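Local coordinates for protein periplasmic beta-glucosidase (Pseudomonas aeruginosa, PDB 6R5T) that probably hydrolyses terminal, non-reducing beta-D-glucosyl residues, releasing beta-D-glucose, as a family 3 glycoside hydrolase of the periplasm, at residues Gly228-Ala233 with His265-Asn270; Lys260-His265 with Arg276-Ala281; Val364-Arg369 with Leu523-Glu528; Gly371-Lys376 with Ala532-Glu537. The protein carries 1 engineered substitution. All coordinates share one frame; numbering follows the deposited sequence. Where two conformers were deposited one is given.

Contact 1 of 4, residues Gly228-Ala233 with His265-Asn270; sequences GVPATA and HGLAGN
With chi1 at -78°, His265 swings its CG beside its own backbone N, and chi2 at -70° turns the imidazole so that one face meets the ring of Pro230. The meeting is a CH-pi contact: Pro230 CG lies 3.7 Å from the centroid of the His265 ring and rides 3.5 Å above its plane, displaced toward the rim. The next carbon of the same pyrrolidine serves a second partner, for Pro230 CD lies 3.5 Å from Leu267 CD2, and Leu267 CG follows close behind. One proline thus wedges against an aromatic face and the branched end of a leucine.

In the family 3 TIM barrel, Pro230 belongs to a small antiparallel hairpin, 225-226 with 229-230, that follows barrel strand 218-221, while His265 and Leu267 lie in the loop between helices 258-261 and 271-281. After the hairpin the chain enters a short 3-10 turn, closed by the bond from Ala233 N to Pro230 O at 2.9 Å. The rotation of the imidazole is further fixed by His265 NE2, which donates to the carbonyl of Leu223, a residue of the glycan pocket. Leu267 also packs on Ala664 of the second subunit.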
loop_
_atom_site.group_PDB
_atom_site.type_symbol
_atom_site.label_atom_id
_atom_site.label_comp_id
_atom_site.label_asym_id
_atom_site.label_seq_id
_atom_site.Cartn_x
_atom_site.Cartn_y
_atom_site.Cartn_z
ATOM N N GLY A 228 2.355 12.606 -8.985
ATOM C CA GLY A 228 2.220 14.009 -8.649
ATOM C C GLY A 228 1.398 14.835 -9.604
ATOM O O GLY A 228 1.034 15.964 -9.208
ATOM N N VAL A 229 1.142 14.342 -10.802
ATOM C CA VAL A 229 0.433 15.147 -11.833
ATOM C C VAL A 229 -0.942 14.548 -12.061
ATOM O O VAL A 229 -1.050 13.474 -12.609
ATOM C CB VAL A 229 1.242 15.230 -13.133
ATOM C CG1 VAL A 229 0.531 16.152 -14.122
ATOM C CG2 VAL A 229 2.624 15.760 -12.830
ATOM N N PRO A 230 -2.014 15.284 -11.724
ATOM C CA PRO A 230 -3.365 14.847 -12.084
ATOM C C PRO A 230 -3.432 14.436 -13.555
ATOM O O PRO A 230 -2.934 15.151 -14.445
ATOM C CB PRO A 230 -4.238 16.078 -11.819
ATOM C CG PRO A 230 -3.491 16.826 -10.761
ATOM C CD PRO A 230 -2.033 16.594 -11.090
ATOM N N ALA A 231 -4.103 13.329 -13.844
ATOM C CA ALA A 231 -4.269 12.836 -15.212
ATOM C C ALA A 231 -4.828 13.958 -16.115
ATOM O O ALA A 231 -4.393 14.067 -17.264
ATOM C CB ALA A 231 -5.131 11.610 -15.211
ATOM N N THR A 232 -5.754 14.724 -15.580
ATOM C CA THR A 232 -6.462 15.788 -16.338
ATOM C C THR A 232 -5.473 16.854 -16.796
ATOM O O THR A 232 -5.796 17.554 -17.786
ATOM C CB THR A 232 -7.576 16.347 -15.472
ATOM O OG1 THR A 232 -8.391 15.250 -15.083
ATOM C CG2 THR A 232 -8.423 17.381 -16.199
ATOM N N ALA A 233 -4.324 17.025 -16.122
ATOM C CA ALA A 233 -3.308 18.037 -16.503
ATOM C C ALA A 233 -2.019 17.396 -16.995
ATOM O O ALA A 233 -0.977 18.076 -16.979
ATOM C CB ALA A 233 -3.004 18.926 -15.339
ATOM N N HIS A 265 -6.262 19.847 -6.304
ATOM C CA HIS A 265 -4.969 19.139 -6.428
ATOM C C HIS A 265 -3.780 20.079 -6.217
ATOM O O HIS A 265 -2.650 19.579 -6.023
ATOM C CB HIS A 265 -4.831 18.503 -7.784
ATOM C CG HIS A 265 -5.578 17.229 -7.967
ATOM N ND1 HIS A 265 -5.198 16.069 -7.327
ATOM C CD2 HIS A 265 -6.579 16.887 -8.801
ATOM C CE1 HIS A 265 -5.974 15.080 -7.795
ATOM N NE2 HIS A 265 -6.815 15.553 -8.661
ATOM N N GLY A 266 -3.969 21.390 -6.273
ATOM C CA GLY A 266 -2.820 22.295 -6.112
ATOM C C GLY A 266 -2.007 22.465 -7.374
ATOM O O GLY A 266 -0.819 22.842 -7.227
ATOM N N LEU A 267 -2.586 22.227 -8.550
ATOM C CA LEU A 267 -1.927 22.502 -9.851
ATOM C C LEU A 267 -2.305 23.901 -10.359
ATOM O O LEU A 267 -1.615 24.439 -11.214
ATOM C CB LEU A 267 -2.330 21.459 -10.904
ATOM C CG LEU A 267 -1.382 20.267 -11.038
ATOM C CD1 LEU A 267 -0.122 20.637 -11.770
ATOM C CD2 LEU A 267 -1.037 19.685 -9.670
ATOM N N ALA A 268 -3.398 24.450 -9.866
ATOM C CA ALA A 268 -3.908 25.752 -10.355
ATOM C C ALA A 268 -4.479 26.514 -9.196
ATOM O O ALA A 268 -4.961 25.903 -8.241
ATOM C CB ALA A 268 -4.955 25.520 -11.400
ATOM N N GLY A 269 -4.384 27.842 -9.242
ATOM C CA GLY A 269 -4.949 28.667 -8.166
ATOM C C GLY A 269 -6.300 29.225 -8.550
ATOM O O GLY A 269 -6.972 29.816 -7.684
ATOM N N ASN A 270 -6.720 28.996 -9.795
ATOM C CA ASN A 270 -8.009 29.545 -10.265
ATOM C C ASN A 270 -8.515 28.719 -11.438
ATOM O O ASN A 270 -7.750 27.921 -12.013
ATOM C CB ASN A 270 -7.876 31.036 -10.604
ATOM C CG ASN A 270 -6.802 31.269 -11.615
ATOM O OD1 ASN A 270 -6.884 30.796 -12.737
ATOM N ND2 ASN A 270 -5.711 31.885 -11.172
#

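Contact 2 of 4, residues Lys260-His265 with Arg276-Ala281; sequences KELIKH and RLAIQA
Apolar packing between two consecutive helical pieces of the barrel domain joins Leu262 to Leu277 and Ala278. Leu262 follows directly on the short helix 258-261, in a turn that keeps helical backbone angles, whereas its two partners are neighbours in the regular helix 271-281. One methyl group makes the whole junction. Leu262 CD1 stands 4.2 Å from Leu277 CB and 4.4 Å from Ala278 CB, so it addresses two successive beta carbons on the near flank of the helix without touching the isobutyl end of Leu277. The two leucine side chains pass at a slant rather than running alongside each other. Leu262 can reach across because its chi2 of 174° carries CD1 straight on, anti to CA.

Both pieces lie on the stretch of a TIM barrel that leads from strand 251-253 to strand 286-287, the seventh and eighth strands of the barrel. The turn carrying Leu262 is steadied by its own backbone, with Ile263 N bonded to Lys260 O at 3.1 Å and His265 N bonded to Glu261 O at 3.0 Å. In the partner helix, Ala281 N bonds to Leu277 O at 3.0 Å in the regular helical pattern. The other branch of Leu262 is used as well: its CD2 packs on Pro230, and the side chain also touches Ala274 of the same helix 271-281. Residues beside Leu262 face the second subunit: Glu261, at the end of helix 258-261, forms a salt bridge with Arg585 of that chain.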
loop_
_atom_site.group_PDB
_atom_site.type_symbol
_atom_site.label_atom_id
_atom_site.label_comp_id
_atom_site.label_asym_id
_atom_site.label_seq_id
_atom_site.Cartn_x
_atom_site.Cartn_y
_atom_site.Cartn_z
ATOM N N LYS A 260 -12.029 21.529 -12.945
ATOM C CA LYS A 260 -12.051 22.399 -11.760
ATOM C C LYS A 260 -11.288 21.797 -10.587
ATOM O O LYS A 260 -10.673 22.540 -9.807
ATOM C CB LYS A 260 -13.530 22.641 -11.443
ATOM C CG LYS A 260 -13.743 23.610 -10.312
ATOM C CD LYS A 260 -15.225 23.941 -10.109
ATOM C CE LYS A 260 -15.385 24.888 -8.941
ATOM N NZ LYS A 260 -16.799 25.294 -8.738
ATOM N N GLU A 261 -11.286 20.458 -10.456
ATOM C CA GLU A 261 -10.557 19.774 -9.359
ATOM C C GLU A 261 -9.046 20.025 -9.438
ATOM O O GLU A 261 -8.340 19.783 -8.449
ATOM C CB GLU A 261 -10.825 18.267 -9.319
ATOM C CG GLU A 261 -12.222 17.932 -8.844
ATOM C CD GLU A 261 -12.540 16.431 -8.832
ATOM O OE1 GLU A 261 -11.599 15.615 -8.812
ATOM O OE2 GLU A 261 -13.750 16.098 -8.877
ATOM N N LEU A 262 -8.508 20.466 -10.566
ATOM C CA LEU A 262 -7.050 20.847 -10.588
ATOM C C LEU A 262 -6.709 21.892 -9.543
ATOM O O LEU A 262 -5.562 21.953 -9.099
ATOM C CB LEU A 262 -6.647 21.304 -11.980
ATOM C CG LEU A 262 -6.764 20.242 -13.051
ATOM C CD1 LEU A 262 -6.475 20.811 -14.439
ATOM C CD2 LEU A 262 -5.843 19.060 -12.791
ATOM N N ILE A 263 -7.686 22.685 -9.093
ATOM C CA ILE A 263 -7.421 23.666 -8.024
ATOM C C ILE A 263 -7.201 22.929 -6.690
ATOM O O ILE A 263 -6.264 23.226 -5.950
ATOM C CB ILE A 263 -8.588 24.661 -7.956
ATOM C CG1 ILE A 263 -8.673 25.442 -9.268
ATOM C CG2 ILE A 263 -8.395 25.549 -6.747
ATOM C CD1 ILE A 263 -9.972 26.232 -9.402
ATOM N N LYS A 264 -8.077 21.989 -6.361
ATOM C CA LYS A 264 -7.930 21.197 -5.122
ATOM C C LYS A 264 -6.635 20.383 -5.157
ATOM O O LYS A 264 -6.004 20.225 -4.094
ATOM C CB LYS A 264 -9.186 20.374 -4.869
ATOM C CG LYS A 264 -10.333 21.294 -4.425
ATOM C CD LYS A 264 -11.482 20.544 -3.945
ATOM C CE LYS A 264 -12.623 21.381 -3.399
ATOM N NZ LYS A 264 -13.669 20.448 -2.883
ATOM N N HIS A 265 -6.262 19.847 -6.304
ATOM C CA HIS A 265 -4.969 19.139 -6.428
ATOM C C HIS A 265 -3.780 20.079 -6.217
ATOM O O HIS A 265 -2.650 19.579 -6.023
ATOM C CB HIS A 265 -4.831 18.503 -7.784
ATOM C CG HIS A 265 -5.578 17.229 -7.967
ATOM N ND1 HIS A 265 -5.198 16.069 -7.327
ATOM C CD2 HIS A 265 -6.579 16.887 -8.801
ATOM C CE1 HIS A 265 -5.974 15.080 -7.795
ATOM N NE2 HIS A 265 -6.815 15.553 -8.661
ATOM N N ARG A 276 -6.581 26.121 -18.824
ATOM C CA ARG A 276 -5.378 26.145 -19.688
ATOM C C ARG A 276 -4.631 24.796 -19.570
ATOM O O ARG A 276 -4.300 24.180 -20.589
ATOM C CB ARG A 276 -4.467 27.311 -19.312
ATOM C CG ARG A 276 -3.242 27.320 -20.204
ATOM C CD ARG A 276 -2.133 28.299 -19.875
ATOM N NE ARG A 276 -2.058 28.586 -18.454
ATOM C CZ ARG A 276 -1.320 27.923 -17.571
ATOM N NH1 ARG A 276 -0.563 26.899 -17.939
ATOM N NH2 ARG A 276 -1.364 28.293 -16.305
ATOM N N LEU A 277 -4.450 24.344 -18.336
ATOM C CA LEU A 277 -3.694 23.083 -18.100
ATOM C C LEU A 277 -4.415 21.920 -18.779
ATOM O O LEU A 277 -3.755 21.122 -19.428
ATOM C CB LEU A 277 -3.542 22.835 -16.609
ATOM C CG LEU A 277 -2.620 23.787 -15.876
ATOM C CD1 LEU A 277 -2.667 23.547 -14.378
ATOM C CD2 LEU A 277 -1.202 23.669 -16.397
ATOM N N ALA A 278 -5.726 21.809 -18.623
ATOM C CA ALA A 278 -6.478 20.652 -19.161
ATOM C C ALA A 278 -6.446 20.645 -20.694
ATOM O O ALA A 278 -6.148 19.632 -21.296
ATOM C CB ALA A 278 -7.877 20.684 -18.642
ATOM N N ILE A 279 -6.734 21.767 -21.347
ATOM C CA ILE A 279 -6.835 21.727 -22.827
ATOM C C ILE A 279 -5.441 21.505 -23.416
ATOM O O ILE A 279 -5.322 20.732 -24.375
ATOM C CB ILE A 279 -7.571 22.958 -23.414
ATOM C CG1 ILE A 279 -8.018 22.563 -24.837
ATOM C CG2 ILE A 279 -6.721 24.209 -23.309
ATOM C CD1 ILE A 279 -9.065 23.399 -25.485
ATOM N N GLN A 280 -4.402 22.094 -22.835
ATOM C CA GLN A 280 -3.037 21.940 -23.396
ATOM C C GLN A 280 -2.490 20.540 -23.089
ATOM O O GLN A 280 -1.679 20.015 -23.901
ATOM C CB GLN A 280 -2.142 23.079 -22.933
ATOM C CG GLN A 280 -2.633 24.411 -23.498
ATOM C CD GLN A 280 -1.514 25.407 -23.681
ATOM O OE1 GLN A 280 -1.319 25.927 -24.806
ATOM N NE2 GLN A 280 -0.814 25.688 -22.589
ATOM N N ALA A 281 -2.948 19.902 -22.023
ATOM C CA ALA A 281 -2.531 18.529 -21.728
ATOM C C ALA A 281 -3.091 17.534 -22.725
ATOM O O ALA A 281 -2.412 16.548 -23.034
ATOM C CB ALA A 281 -2.895 18.169 -20.312
#

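Contact 3 of 4, residues Val364-Arg369 with Leu523-Glu528; sequences VLLKNR and LSLGWE
A classic beta bulge underlies this contact: Leu366 and Lys367, successive residues of strand 364-368, both face Ile535 of the adjoining strand, and the irregularity lets both side chains set out toward segment 523-528. The apolar half is a meeting of two methyl groups, Leu366 CD1 and Leu525 CD1, 4.3 Å apart. In each leucine chi2 lies near 180° (178° in Leu366), so CD1 is the far end of an extended branch and the two side chains touch only at their tips. Lys367 makes the other half. Its side chain is fully stretched, every torsion close to 180°, and takes the ammonium group to the C-terminal end of helix 526-531; there Lys367 NZ stays 4.4 Å from Glu528 O, too long for a bond.

The setting is the mixed six-stranded sheet of the family 3 C-terminal domain, in which 364-368 is an outermost strand and runs antiparallel to 534-537; helix 526-531 packs against one face of that sheet. The true partners of Lys367 NZ lie just beyond the segment, at the carbonyls of Gln529 and Ala532. A positive charge at the C-terminal end of a helix would probably also be favoured by the helix dipole. Glu528 contributes its backbone here, since its carboxylate leads off elsewhere: the side chain packs on Leu515 of the sheet and on Arg500 and Leu503 of helix 497-508. Leu525, immediately ahead of the helix, continues the apolar layer onto Leu517.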
loop_
_atom_site.group_PDB
_atom_site.type_symbol
_atom_site.label_atom_id
_atom_site.label_comp_id
_atom_site.label_asym_id
_atom_site.label_seq_id
_atom_site.Cartn_x
_atom_site.Cartn_y
_atom_site.Cartn_z
ATOM N N VAL A 364 -18.842 -18.618 -8.487
ATOM C CA VAL A 364 -17.603 -19.336 -8.106
ATOM C C VAL A 364 -17.899 -20.194 -6.898
ATOM O O VAL A 364 -18.256 -19.667 -5.804
ATOM C CB VAL A 364 -16.400 -18.383 -7.850
ATOM C CG1 VAL A 364 -15.168 -19.195 -7.525
ATOM C CG2 VAL A 364 -16.122 -17.472 -9.020
ATOM N N LEU A 365 -17.721 -21.493 -7.043
ATOM C CA LEU A 365 -17.855 -22.387 -5.875
ATOM C C LEU A 365 -16.555 -22.343 -5.096
ATOM O O LEU A 365 -15.489 -22.739 -5.610
ATOM C CB LEU A 365 -18.186 -23.801 -6.381
ATOM C CG LEU A 365 -18.422 -24.818 -5.273
ATOM C CD1 LEU A 365 -19.620 -24.445 -4.411
ATOM C CD2 LEU A 365 -18.629 -26.198 -5.885
ATOM N N LEU A 366 -16.594 -21.858 -3.871
ATOM C CA LEU A 366 -15.388 -21.713 -3.046
ATOM C C LEU A 366 -15.207 -22.896 -2.086
ATOM O O LEU A 366 -14.071 -23.116 -1.664
ATOM C CB LEU A 366 -15.465 -20.403 -2.277
ATOM C CG LEU A 366 -15.339 -19.129 -3.132
ATOM C CD1 LEU A 366 -15.478 -17.910 -2.288
ATOM C CD2 LEU A 366 -14.011 -19.115 -3.846
ATOM N N LYS A 367 -16.285 -23.562 -1.698
ATOM C CA LYS A 367 -16.215 -24.678 -0.722
ATOM C C LYS A 367 -17.451 -25.541 -0.912
ATOM O O LYS A 367 -18.509 -25.013 -1.174
ATOM C CB LYS A 367 -16.166 -24.196 0.718
ATOM C CG LYS A 367 -16.014 -25.302 1.759
ATOM C CD LYS A 367 -15.966 -24.835 3.185
ATOM C CE LYS A 367 -15.763 -26.032 4.113
ATOM N NZ LYS A 367 -15.769 -25.656 5.541
ATOM N N ASN A 368 -17.296 -26.862 -0.791
ATOM C CA ASN A 368 -18.436 -27.771 -0.912
ATOM C C ASN A 368 -18.081 -29.054 -0.157
ATOM O O ASN A 368 -17.594 -29.981 -0.793
ATOM C CB ASN A 368 -18.771 -28.102 -2.350
ATOM C CG ASN A 368 -20.099 -28.833 -2.498
ATOM O OD1 ASN A 368 -20.957 -28.764 -1.621
ATOM N ND2 ASN A 368 -20.252 -29.518 -3.604
ATOM N N ARG A 369 -18.379 -29.096 1.127
ATOM C CA ARG A 369 -18.001 -30.233 2.017
ATOM C C ARG A 369 -18.935 -31.411 1.712
ATOM O O ARG A 369 -20.179 -31.248 1.795
ATOM C CB ARG A 369 -18.078 -29.788 3.483
ATOM C CG ARG A 369 -17.667 -30.842 4.517
ATOM C CD ARG A 369 -18.015 -30.488 5.963
ATOM N NE ARG A 369 -19.334 -31.022 6.302
ATOM C CZ ARG A 369 -20.018 -30.862 7.435
ATOM N NH1 ARG A 369 -19.542 -30.141 8.441
ATOM N NH2 ARG A 369 -21.212 -31.428 7.538
ATOM N N LEU A 523 -13.461 -10.649 -0.252
ATOM C CA LEU A 523 -13.776 -10.620 1.188
ATOM C C LEU A 523 -12.837 -11.547 1.921
ATOM O O LEU A 523 -12.311 -12.504 1.316
ATOM C CB LEU A 523 -15.202 -11.103 1.480
ATOM C CG LEU A 523 -16.334 -10.318 0.818
ATOM C CD1 LEU A 523 -17.688 -10.961 1.122
ATOM C CD2 LEU A 523 -16.287 -8.887 1.259
ATOM N N SER A 524 -12.595 -11.205 3.181
ATOM C CA SER A 524 -11.837 -12.054 4.126
ATOM C C SER A 524 -12.807 -13.092 4.722
ATOM O O SER A 524 -13.774 -12.672 5.417
ATOM C CB SER A 524 -11.180 -11.213 5.171
ATOM O OG SER A 524 -12.105 -10.504 5.922
ATOM N N LEU A 525 -12.556 -14.375 4.439
ATOM C CA LEU A 525 -13.566 -15.435 4.692
ATOM C C LEU A 525 -12.981 -16.588 5.506
ATOM O O LEU A 525 -13.453 -17.718 5.350
ATOM C CB LEU A 525 -14.075 -15.907 3.342
ATOM C CG LEU A 525 -14.907 -14.874 2.581
ATOM C CD1 LEU A 525 -15.126 -15.274 1.143
ATOM C CD2 LEU A 525 -16.270 -14.654 3.268
ATOM N N GLY A 526 -12.022 -16.307 6.381
ATOM C CA GLY A 526 -11.361 -17.422 7.092
ATOM C C GLY A 526 -12.357 -18.194 7.950
ATOM O O GLY A 526 -12.288 -19.426 7.922
ATOM N N TRP A 527 -13.225 -17.521 8.710
ATOM C CA TRP A 527 -14.189 -18.249 9.591
ATOM C C TRP A 527 -15.121 -19.055 8.701
ATOM O O TRP A 527 -15.446 -20.221 8.997
ATOM C CB TRP A 527 -14.980 -17.299 10.489
ATOM C CG TRP A 527 -15.966 -18.006 11.365
ATOM C CD1 TRP A 527 -15.769 -18.389 12.668
ATOM C CD2 TRP A 527 -17.299 -18.404 11.035
ATOM N NE1 TRP A 527 -16.889 -19.011 13.153
ATOM C CE2 TRP A 527 -17.819 -19.086 12.162
ATOM C CE3 TRP A 527 -18.071 -18.310 9.889
ATOM C CZ2 TRP A 527 -19.110 -19.603 12.162
ATOM C CZ3 TRP A 527 -19.332 -18.851 9.879
ATOM C CH2 TRP A 527 -19.839 -19.479 11.016
ATOM N N GLU A 528 -15.567 -18.433 7.621
ATOM C CA GLU A 528 -16.533 -19.078 6.697
ATOM C C GLU A 528 -15.916 -20.331 6.062
ATOM O O GLU A 528 -16.570 -21.386 5.975
ATOM C CB GLU A 528 -16.997 -18.059 5.652
ATOM C CG GLU A 528 -17.782 -16.905 6.242
ATOM C CD GLU A 528 -16.978 -15.801 6.940
ATOM O OE1 GLU A 528 -15.706 -15.810 6.940
ATOM O OE2 GLU A 528 -17.605 -14.908 7.570
#

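Contact 4 of 4, residues Gly371-Lys376 with Ala532-Glu537; sequences GLLPLK and ADAILE
From its CB, which makes no close approach to strand 534-537, the side chain of Leu373 climbs to CG, 3.9 Å from Ala534 CB, and then to CD1, 3.8 Å from the same Ala534 CB. The single methyl of the alanine therefore sits against one flank of the isobutyl group, met by the branch point and one methyl. A chi1 of -62° places Leu373 CG beside the backbone N, and a chi2 of 180° sends CD1 onward toward the strand. One residue earlier, Leu372 uses a different shape: its CG is anti to the backbone N, and only CD2 crosses over, reaching Asp533 CB at 3.5 Å.

Here a loop between strands 364-368 and 380-384 is laid over one face of the mixed sheet in the family 3 C-terminal domain, where 534-537 lies between 364-368 and 513-518. The loop contains a cis peptide before Pro374, and its course is also held by Asn368 OD1, which accepts a bond from Leu373 N. Leu372 meets only the aliphatic carbon of Asp533. The carboxylate of that residue is engaged elsewhere, with OD1 in a salt bridge to Arg369 and OD2 bonded to the backbone N of Leu513. Leu373 finds further apolar neighbours in Leu365 of the edge strand and Leu553 of helix 545-553.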
loop_
_atom_site.group_PDB
_atom_site.type_symbol
_atom_site.label_atom_id
_atom_site.label_comp_id
_atom_site.label_asym_id
_atom_site.label_seq_id
_atom_site.Cartn_x
_atom_site.Cartn_y
_atom_site.Cartn_z
ATOM N N GLY A 371 -20.040 -33.066 -0.707
ATOM C CA GLY A 371 -21.069 -33.065 -1.765
ATOM C C GLY A 371 -22.411 -32.532 -1.300
ATOM O O GLY A 371 -23.430 -32.955 -1.856
ATOM N N LEU A 372 -22.455 -31.583 -0.368
ATOM C CA LEU A 372 -23.738 -30.953 0.037
ATOM C C LEU A 372 -24.430 -30.332 -1.182
ATOM O O LEU A 372 -25.652 -30.568 -1.382
ATOM C CB LEU A 372 -23.483 -29.905 1.105
ATOM C CG LEU A 372 -24.707 -29.136 1.585
ATOM C CD1 LEU A 372 -25.804 -30.091 2.071
ATOM C CD2 LEU A 372 -24.295 -28.134 2.627
ATOM N N LEU A 373 -23.692 -29.583 -2.004
ATOM C CA LEU A 373 -24.227 -29.078 -3.265
ATOM C C LEU A 373 -23.887 -30.084 -4.337
ATOM O O LEU A 373 -22.809 -30.690 -4.333
ATOM C CB LEU A 373 -23.648 -27.693 -3.602
ATOM C CG LEU A 373 -23.964 -26.592 -2.601
ATOM C CD1 LEU A 373 -23.331 -25.295 -3.079
ATOM C CD2 LEU A 373 -25.468 -26.435 -2.405
ATOM N N PRO A 374 -24.739 -30.265 -5.351
ATOM C CA PRO A 374 -26.012 -29.566 -5.483
ATOM C C PRO A 374 -27.122 -30.130 -4.575
ATOM O O PRO A 374 -27.119 -31.312 -4.274
ATOM C CB PRO A 374 -26.376 -29.787 -6.937
ATOM C CG PRO A 374 -25.720 -31.108 -7.303
ATOM C CD PRO A 374 -24.443 -31.143 -6.492
ATOM N N LEU A 375 -28.027 -29.266 -4.190
ATOM C CA LEU A 375 -29.236 -29.596 -3.387
ATOM C C LEU A 375 -30.266 -30.328 -4.252
ATOM O O LEU A 375 -30.372 -30.100 -5.433
ATOM C CB LEU A 375 -29.868 -28.316 -2.856
ATOM C CG LEU A 375 -28.986 -27.422 -1.973
ATOM C CD1 LEU A 375 -29.752 -26.196 -1.564
ATOM C CD2 LEU A 375 -28.449 -28.160 -0.794
ATOM N N LYS A 376 -31.092 -31.129 -3.599
ATOM C CA LYS A 376 -32.301 -31.707 -4.216
ATOM C C LYS A 376 -33.445 -30.728 -4.003
ATOM O O LYS A 376 -33.450 -30.057 -2.951
ATOM C CB LYS A 376 -32.666 -33.033 -3.548
ATOM C CG LYS A 376 -31.620 -34.115 -3.680
ATOM C CD LYS A 376 -32.192 -35.446 -3.306
ATOM C CE LYS A 376 -31.228 -36.320 -2.547
ATOM N NZ LYS A 376 -31.548 -37.746 -2.788
ATOM N N ALA A 532 -18.515 -22.953 7.274
ATOM C CA ALA A 532 -19.668 -23.165 6.376
ATOM C C ALA A 532 -19.554 -24.549 5.758
ATOM O O ALA A 532 -18.432 -25.037 5.559
ATOM C CB ALA A 532 -19.755 -22.137 5.289
ATOM N N ASP A 533 -20.661 -25.155 5.378
ATOM C CA ASP A 533 -20.560 -26.456 4.684
ATOM C C ASP A 533 -20.371 -26.232 3.188
ATOM O O ASP A 533 -19.768 -27.058 2.557
ATOM C CB ASP A 533 -21.777 -27.312 4.981
ATOM C CG ASP A 533 -21.828 -27.612 6.478
ATOM O OD1 ASP A 533 -20.827 -28.161 7.007
ATOM O OD2 ASP A 533 -22.783 -27.174 7.149
ATOM N N ALA A 534 -20.905 -25.144 2.615
ATOM C CA ALA A 534 -20.621 -24.830 1.210
ATOM C C ALA A 534 -20.632 -23.317 1.069
ATOM O O ALA A 534 -21.310 -22.637 1.877
ATOM C CB ALA A 534 -21.587 -25.448 0.239
ATOM N N ILE A 535 -19.881 -22.801 0.113
ATOM C CA ILE A 535 -19.789 -21.325 -0.111
ATOM C C ILE A 535 -19.818 -21.071 -1.605
ATOM O O ILE A 535 -18.994 -21.637 -2.306
ATOM C CB ILE A 535 -18.488 -20.742 0.461
ATOM C CG1 ILE A 535 -18.311 -21.001 1.945
ATOM C CG2 ILE A 535 -18.403 -19.242 0.174
ATOM C CD1 ILE A 535 -16.978 -20.609 2.484
ATOM N N LEU A 536 -20.776 -20.268 -2.046
ATOM C CA LEU A 536 -20.926 -19.902 -3.464
ATOM C C LEU A 536 -20.769 -18.381 -3.545
ATOM O O LEU A 536 -21.537 -17.645 -2.956
ATOM C CB LEU A 536 -22.281 -20.335 -4.007
ATOM C CG LEU A 536 -22.530 -20.077 -5.483
ATOM C CD1 LEU A 536 -21.552 -20.928 -6.335
ATOM C CD2 LEU A 536 -24.002 -20.316 -5.849
ATOM N N GLU A 537 -19.746 -17.947 -4.262
ATOM C CA GLU A 537 -19.504 -16.518 -4.547
ATOM C C GLU A 537 -20.395 -16.096 -5.717
ATOM O O GLU A 537 -20.217 -16.670 -6.816
ATOM C CB GLU A 537 -18.020 -16.341 -4.836
ATOM C CG GLU A 537 -17.674 -14.969 -5.395
ATOM C CD GLU A 537 -17.901 -13.894 -4.378
ATOM O OE1 GLU A 537 -16.937 -13.583 -3.637
ATOM O OE2 GLU A 537 -19.047 -13.371 -4.281
#

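The four contacts form two pairs, one in each of the two large domains. Contacts 1 and 2 lie in the N-terminal TIM barrel, their centres 5 Å apart; they share His265, their segments alternate along the chain, and both reach the second subunit. Leu267 N of contact 1 and Leu262 O of contact 2, 3.0 Å apart, probably form a hydrogen bond. Contacts 3 and 4 come later in sequence, centres 10 Å apart, again with alternating segments: contact 3 uses strand 364-368 and contact 4 its neighbour 534-537 in one mixed sheet, and helix 526-531 precedes the latter. Between the pairs, centres are 43 to 53 Å apart: separate packing sites, each within one domain.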